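Local atomic coordinates of putative aliphatic sulfonates-binding protein (Escherichia coli, PDB entry 2X26), a protein that probably serves as the periplasmic binding component of an ABC transport system for the uptake of aliphatic sulfonates. Residues 191-203 with 280-292. Numbering follows the deposited sequence. Where two conformers were deposited one is given.
Sequences ARPYAEKNGAFIQ and IRQRIWQPTQLEG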
loop_
_atom_site.group_PDB
_atom_site.type_symbol
_atom_site.label_atom_id
_atom_site.label_comp_id
_atom_site.label_asym_id
_atom_site.label_seq_id
_atom_site.Cartn_x
_atom_site.Cartn_y
_atom_site.Cartn_z
ATOM N N ALA A 191 -0.007 -15.415 -0.981
ATOM C CA ALA A 191 -0.388 -16.612 -0.244
ATOM C C ALA A 191 0.850 -17.343 0.280
ATOM O O ALA A 191 1.908 -17.384 -0.383
ATOM C CB ALA A 191 -1.218 -17.529 -1.139
ATOM N N ARG A 192 0.745 -17.886 1.499
ATOM C CA ARG A 192 1.907 -18.515 2.087
ATOM C C ARG A 192 2.536 -19.636 1.245
ATOM O O ARG A 192 3.761 -19.697 1.111
ATOM C CB ARG A 192 1.650 -18.925 3.526
ATOM C CG ARG A 192 2.891 -19.468 4.247
ATOM C CD ARG A 192 2.489 -20.128 5.558
ATOM N NE ARG A 192 1.541 -19.295 6.299
ATOM C CZ ARG A 192 1.904 -18.422 7.231
ATOM N NH1 ARG A 192 3.207 -18.263 7.521
ATOM N NH2 ARG A 192 0.973 -17.674 7.843
ATOM N N PRO A 193 1.724 -20.496 0.621
ATOM C CA PRO A 193 2.360 -21.580 -0.122
ATOM C C PRO A 193 3.148 -21.051 -1.307
ATOM O O PRO A 193 4.211 -21.608 -1.635
ATOM C CB PRO A 193 1.154 -22.413 -0.608
ATOM C CG PRO A 193 0.146 -22.193 0.386
ATOM C CD PRO A 193 0.271 -20.716 0.732
ATOM N N TYR A 194 2.678 -19.963 -1.931
ATOM C CA TYR A 194 3.395 -19.410 -3.085
ATOM C C TYR A 194 4.694 -18.779 -2.655
ATOM O O TYR A 194 5.680 -18.903 -3.359
ATOM C CB TYR A 194 2.569 -18.324 -3.800
ATOM C CG TYR A 194 3.111 -17.823 -5.131
ATOM C CD1 TYR A 194 2.774 -18.469 -6.326
ATOM C CD2 TYR A 194 3.943 -16.695 -5.208
ATOM C CE1 TYR A 194 3.242 -18.017 -7.571
ATOM C CE2 TYR A 194 4.447 -16.249 -6.464
ATOM C CZ TYR A 194 4.080 -16.900 -7.636
ATOM O OH TYR A 194 4.518 -16.441 -8.878
ATOM N N ALA A 195 4.676 -18.092 -1.515
ATOM C CA ALA A 195 5.883 -17.450 -1.013
ATOM C C ALA A 195 6.916 -18.544 -0.626
ATOM O O ALA A 195 8.109 -18.390 -0.929
ATOM C CB ALA A 195 5.537 -16.593 0.175
ATOM N N GLU A 196 6.443 -19.613 0.030
ATOM C CA GLU A 196 7.357 -20.667 0.482
ATOM C C GLU A 196 7.959 -21.470 -0.670
ATOM O O GLU A 196 9.146 -21.849 -0.609
ATOM C CB GLU A 196 6.681 -21.559 1.527
ATOM C CG GLU A 196 6.467 -20.819 2.856
ATOM C CD GLU A 196 7.744 -20.758 3.682
ATOM O OE1 GLU A 196 8.597 -21.659 3.519
ATOM O OE2 GLU A 196 7.885 -19.821 4.495
ATOM N N LYS A 197 7.171 -21.690 -1.718
ATOM C CA LYS A 197 7.594 -22.411 -2.904
ATOM C C LYS A 197 8.516 -21.572 -3.772
ATOM O O LYS A 197 9.350 -22.125 -4.498
ATOM C CB LYS A 197 6.365 -22.759 -3.748
ATOM C CG LYS A 197 6.735 -23.532 -4.988
ATOM C CD LYS A 197 5.601 -24.351 -5.528
ATOM C CE LYS A 197 6.163 -25.666 -6.107
ATOM N NZ LYS A 197 5.118 -26.466 -6.818
ATOM N N ASN A 198 8.323 -20.244 -3.756
ATOM C CA ASN A 198 9.018 -19.378 -4.713
ATOM C C ASN A 198 9.824 -18.265 -4.034
ATOM O O ASN A 198 9.882 -17.136 -4.522
ATOM C CB ASN A 198 8.020 -18.764 -5.714
ATOM C CG ASN A 198 7.232 -19.827 -6.485
ATOM O OD1 ASN A 198 7.799 -20.523 -7.300
ATOM N ND2 ASN A 198 5.918 -19.931 -6.235
ATOM N N GLY A 199 10.506 -18.616 -2.949
ATOM C CA GLY A 199 11.181 -17.611 -2.098
ATOM C C GLY A 199 12.187 -16.734 -2.804
ATOM O O GLY A 199 12.125 -15.510 -2.680
ATOM N N ALA A 200 13.154 -17.350 -3.485
ATOM C CA ALA A 200 14.196 -16.600 -4.202
ATOM C C ALA A 200 13.567 -15.700 -5.249
ATOM O O ALA A 200 13.950 -14.541 -5.346
ATOM C CB ALA A 200 15.203 -17.523 -4.876
ATOM N N PHE A 201 12.580 -16.241 -5.978
ATOM C CA PHE A 201 11.857 -15.530 -7.042
ATOM C C PHE A 201 11.185 -14.281 -6.523
ATOM O O PHE A 201 11.342 -13.206 -7.098
ATOM C CB PHE A 201 10.812 -16.463 -7.711
ATOM C CG PHE A 201 9.965 -15.788 -8.756
ATOM C CD1 PHE A 201 10.510 -15.404 -9.978
ATOM C CD2 PHE A 201 8.614 -15.575 -8.531
ATOM C CE1 PHE A 201 9.718 -14.770 -10.950
ATOM C CE2 PHE A 201 7.829 -14.977 -9.503
ATOM C CZ PHE A 201 8.380 -14.576 -10.711
ATOM N N ILE A 202 10.466 -14.409 -5.416
ATOM C CA ILE A 202 9.737 -13.282 -4.846
ATOM C C ILE A 202 10.718 -12.179 -4.417
ATOM O O ILE A 202 10.478 -10.979 -4.599
ATOM C CB ILE A 202 8.877 -13.739 -3.652
ATOM C CG1 ILE A 202 7.675 -14.565 -4.157
ATOM C CG2 ILE A 202 8.398 -12.532 -2.815
ATOM C CD1 ILE A 202 6.751 -13.787 -5.080
ATOM N N GLN A 203 11.842 -12.599 -3.863
ATOM C CA GLN A 203 12.801 -11.613 -3.417
ATOM C C GLN A 203 13.323 -10.795 -4.590
ATOM O O GLN A 203 13.474 -9.559 -4.478
ATOM C CB GLN A 203 13.936 -12.296 -2.664
ATOM C CG GLN A 203 13.439 -12.932 -1.369
ATOM C CD GLN A 203 14.595 -13.422 -0.528
ATOM O OE1 GLN A 203 15.522 -12.660 -0.252
ATOM N NE2 GLN A 203 14.572 -14.701 -0.160
ATOM N N ILE A 280 -0.493 -10.495 14.105
ATOM C CA ILE A 280 0.190 -10.045 12.888
ATOM C C ILE A 280 1.503 -10.799 12.642
ATOM O O ILE A 280 1.823 -11.123 11.489
ATOM C CB ILE A 280 0.490 -8.500 12.908
ATOM C CG1 ILE A 280 -0.834 -7.721 12.906
ATOM C CG2 ILE A 280 1.498 -8.057 11.743
ATOM C CD1 ILE A 280 -1.644 -7.985 11.651
ATOM N N ARG A 281 2.247 -11.086 13.718
ATOM C CA ARG A 281 3.523 -11.744 13.541
ATOM C C ARG A 281 3.419 -13.125 12.893
ATOM O O ARG A 281 4.335 -13.516 12.198
ATOM C CB ARG A 281 4.290 -11.834 14.857
ATOM C CG ARG A 281 4.807 -10.446 15.289
ATOM C CD ARG A 281 5.117 -10.486 16.755
ATOM N NE ARG A 281 5.528 -9.204 17.301
ATOM C CZ ARG A 281 4.713 -8.331 17.898
ATOM N NH1 ARG A 281 3.409 -8.571 17.990
ATOM N NH2 ARG A 281 5.215 -7.217 18.409
ATOM N N GLN A 282 2.303 -13.829 13.089
ATOM C CA GLN A 282 2.082 -15.152 12.469
ATOM C C GLN A 282 1.991 -15.041 10.927
ATOM O O GLN A 282 2.255 -16.021 10.202
ATOM C CB GLN A 282 0.794 -15.793 13.067
ATOM C CG GLN A 282 0.526 -17.299 12.746
ATOM C CD GLN A 282 -0.111 -17.601 11.380
ATOM O OE1 GLN A 282 -0.918 -16.816 10.823
ATOM N NE2 GLN A 282 0.244 -18.765 10.834
ATOM N N ARG A 283 1.638 -13.840 10.444
ATOM C CA ARG A 283 1.450 -13.568 9.023
ATOM C C ARG A 283 2.686 -12.954 8.361
ATOM O O ARG A 283 2.613 -12.586 7.198
ATOM C CB ARG A 283 0.245 -12.636 8.787
ATOM C CG ARG A 283 -1.097 -13.171 9.292
ATOM C CD ARG A 283 -1.530 -14.448 8.571
ATOM N NE ARG A 283 -2.997 -14.574 8.564
ATOM C CZ ARG A 283 -3.736 -14.967 9.600
ATOM N NH1 ARG A 283 -3.167 -15.249 10.768
ATOM N NH2 ARG A 283 -5.064 -15.056 9.480
ATOM N N ILE A 284 3.798 -12.822 9.094
ATOM C CA ILE A 284 5.027 -12.279 8.529
ATOM C C ILE A 284 5.835 -13.405 7.864
ATOM O O ILE A 284 6.091 -14.436 8.491
ATOM C CB ILE A 284 5.800 -11.437 9.581
ATOM C CG1 ILE A 284 5.037 -10.123 9.787
ATOM C CG2 ILE A 284 7.203 -11.101 9.101
ATOM C CD1 ILE A 284 5.490 -9.319 10.933
ATOM N N TRP A 285 6.146 -13.247 6.573
ATOM C CA TRP A 285 6.977 -14.213 5.866
ATOM C C TRP A 285 8.438 -13.926 6.155
ATOM O O TRP A 285 8.916 -12.784 5.951
ATOM C CB TRP A 285 6.691 -14.197 4.369
ATOM C CG TRP A 285 7.534 -15.156 3.526
ATOM C CD1 TRP A 285 7.527 -16.507 3.586
ATOM C CD2 TRP A 285 8.495 -14.795 2.511
ATOM N NE1 TRP A 285 8.436 -17.036 2.673
ATOM C CE2 TRP A 285 9.028 -15.999 1.991
ATOM C CE3 TRP A 285 8.945 -13.564 1.987
ATOM C CZ2 TRP A 285 9.993 -16.023 0.959
ATOM C CZ3 TRP A 285 9.909 -13.564 0.958
ATOM C CH2 TRP A 285 10.433 -14.800 0.454
ATOM N N GLN A 286 9.108 -14.936 6.725
ATOM C CA GLN A 286 10.565 -14.920 6.849
ATOM C C GLN A 286 11.153 -15.343 5.499
ATOM O O GLN A 286 10.886 -16.458 5.014
ATOM C CB GLN A 286 11.006 -15.863 7.971
ATOM C CG GLN A 286 10.462 -15.455 9.333
ATOM C CD GLN A 286 11.127 -14.194 9.866
ATOM O OE1 GLN A 286 12.318 -14.211 10.177
ATOM N NE2 GLN A 286 10.361 -13.099 9.995
ATOM N N PRO A 287 11.935 -14.451 4.871
ATOM C CA PRO A 287 12.386 -14.755 3.530
ATOM C C PRO A 287 13.240 -16.034 3.510
ATOM O O PRO A 287 14.054 -16.263 4.426
ATOM C CB PRO A 287 13.192 -13.517 3.136
ATOM C CG PRO A 287 12.609 -12.430 3.960
ATOM C CD PRO A 287 12.192 -13.030 5.243
ATOM N N THR A 288 12.999 -16.856 2.496
ATOM C CA THR A 288 13.719 -18.101 2.282
ATOM C C THR A 288 14.061 -18.152 0.827
ATOM O O THR A 288 13.526 -17.389 0.002
ATOM C CB THR A 288 12.829 -19.305 2.566
ATOM O OG1 THR A 288 11.627 -19.208 1.764
ATOM C CG2 THR A 288 12.472 -19.366 4.037
ATOM N N GLN A 289 14.960 -19.066 0.488
ATOM C CA GLN A 289 15.295 -19.335 -0.892
ATOM C C GLN A 289 15.338 -20.848 -1.106
ATOM O O GLN A 289 16.306 -21.364 -1.667
ATOM C CB GLN A 289 16.651 -18.747 -1.253
ATOM C CG GLN A 289 16.749 -17.265 -1.138
ATOM C CD GLN A 289 18.174 -16.803 -1.259
ATOM O OE1 GLN A 289 18.732 -16.253 -0.315
ATOM N NE2 GLN A 289 18.785 -17.049 -2.420
ATOM N N LEU A 290 14.275 -21.526 -0.657
ATOM C CA LEU A 290 14.138 -22.988 -0.782
ATOM C C LEU A 290 14.314 -23.476 -2.216
ATOM O O LEU A 290 13.551 -23.099 -3.103
ATOM C CB LEU A 290 12.781 -23.450 -0.232
ATOM C CG LEU A 290 12.455 -23.377 1.269
ATOM C CD1 LEU A 290 11.077 -24.023 1.543
ATOM C CD2 LEU A 290 13.549 -24.001 2.184
ATOM N N GLU A 291 15.347 -24.293 -2.437
ATOM C CA GLU A 291 15.538 -25.029 -3.704
ATOM C C GLU A 291 14.509 -26.157 -3.848
ATOM O O GLU A 291 14.291 -26.953 -2.919
ATOM C CB GLU A 291 16.974 -25.589 -3.791
ATOM C CG GLU A 291 18.060 -24.546 -4.208
ATOM C CD GLU A 291 19.278 -24.500 -3.260
ATOM O OE1 GLU A 291 19.430 -25.393 -2.380
ATOM O OE2 GLU A 291 20.089 -23.551 -3.384
ATOM N N GLY A 292 13.844 -26.198 -5.002
ATOM C CA GLY A 292 12.851 -27.231 -5.266
ATOM C C GLY A 292 13.544 -28.595 -5.257
ATOM O O GLY A 292 14.722 -28.690 -5.595
HETATM O O HOH W 1 9.592 -18.647 5.837
HETATM O O HOH W 2 11.336 -20.430 -0.653
HETATM O O HOH W 3 13.373 -20.377 -3.753
#
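Residues 280-292 run from a 3-10 turn at 280-283 into a largely extended loop that passes along helix 192-197 and the start of helix 199-218. The backbones close in from 7.6 Å between the CA atoms of R192 and W285 to 4.4 Å between those of A200 and Q289. The contact lies on the lobe of this periplasmic binding-protein fold whose sheet contains strands 74-80 and 186-191. At the break between the helices, G199 CA lies 3.2 Å from T288 O in a CH...O contact. A water accepts from L290 N, donates to E196 O and bonds T288 OG1.

W285 is the central side chain. With chi1 at 179° the indole points away from its backbone N and lies against A195 and G199. A195 CB sits over the five-membered ring, 3.9 Å from its centroid, a CH-pi contact. P287 CA lies on the opposite face, over the six-membered ring. G199 O and Q203 CG meet the edge, and V77 of strand 74-80 also touches the indole. The E196 carboxylate stands at the ring edge, nearly perpendicular to it (81°). A water donates to both E196 OE2 and Q286 O.

The R192 guanidinium forms a salt bridge with D73. Its NH2 also donates to Q282 O at 3.2 Å, nearly straight and within the guanidinium plane. Q203 NE2 makes a weak hydrogen bond to T288 O at 2.9 Å.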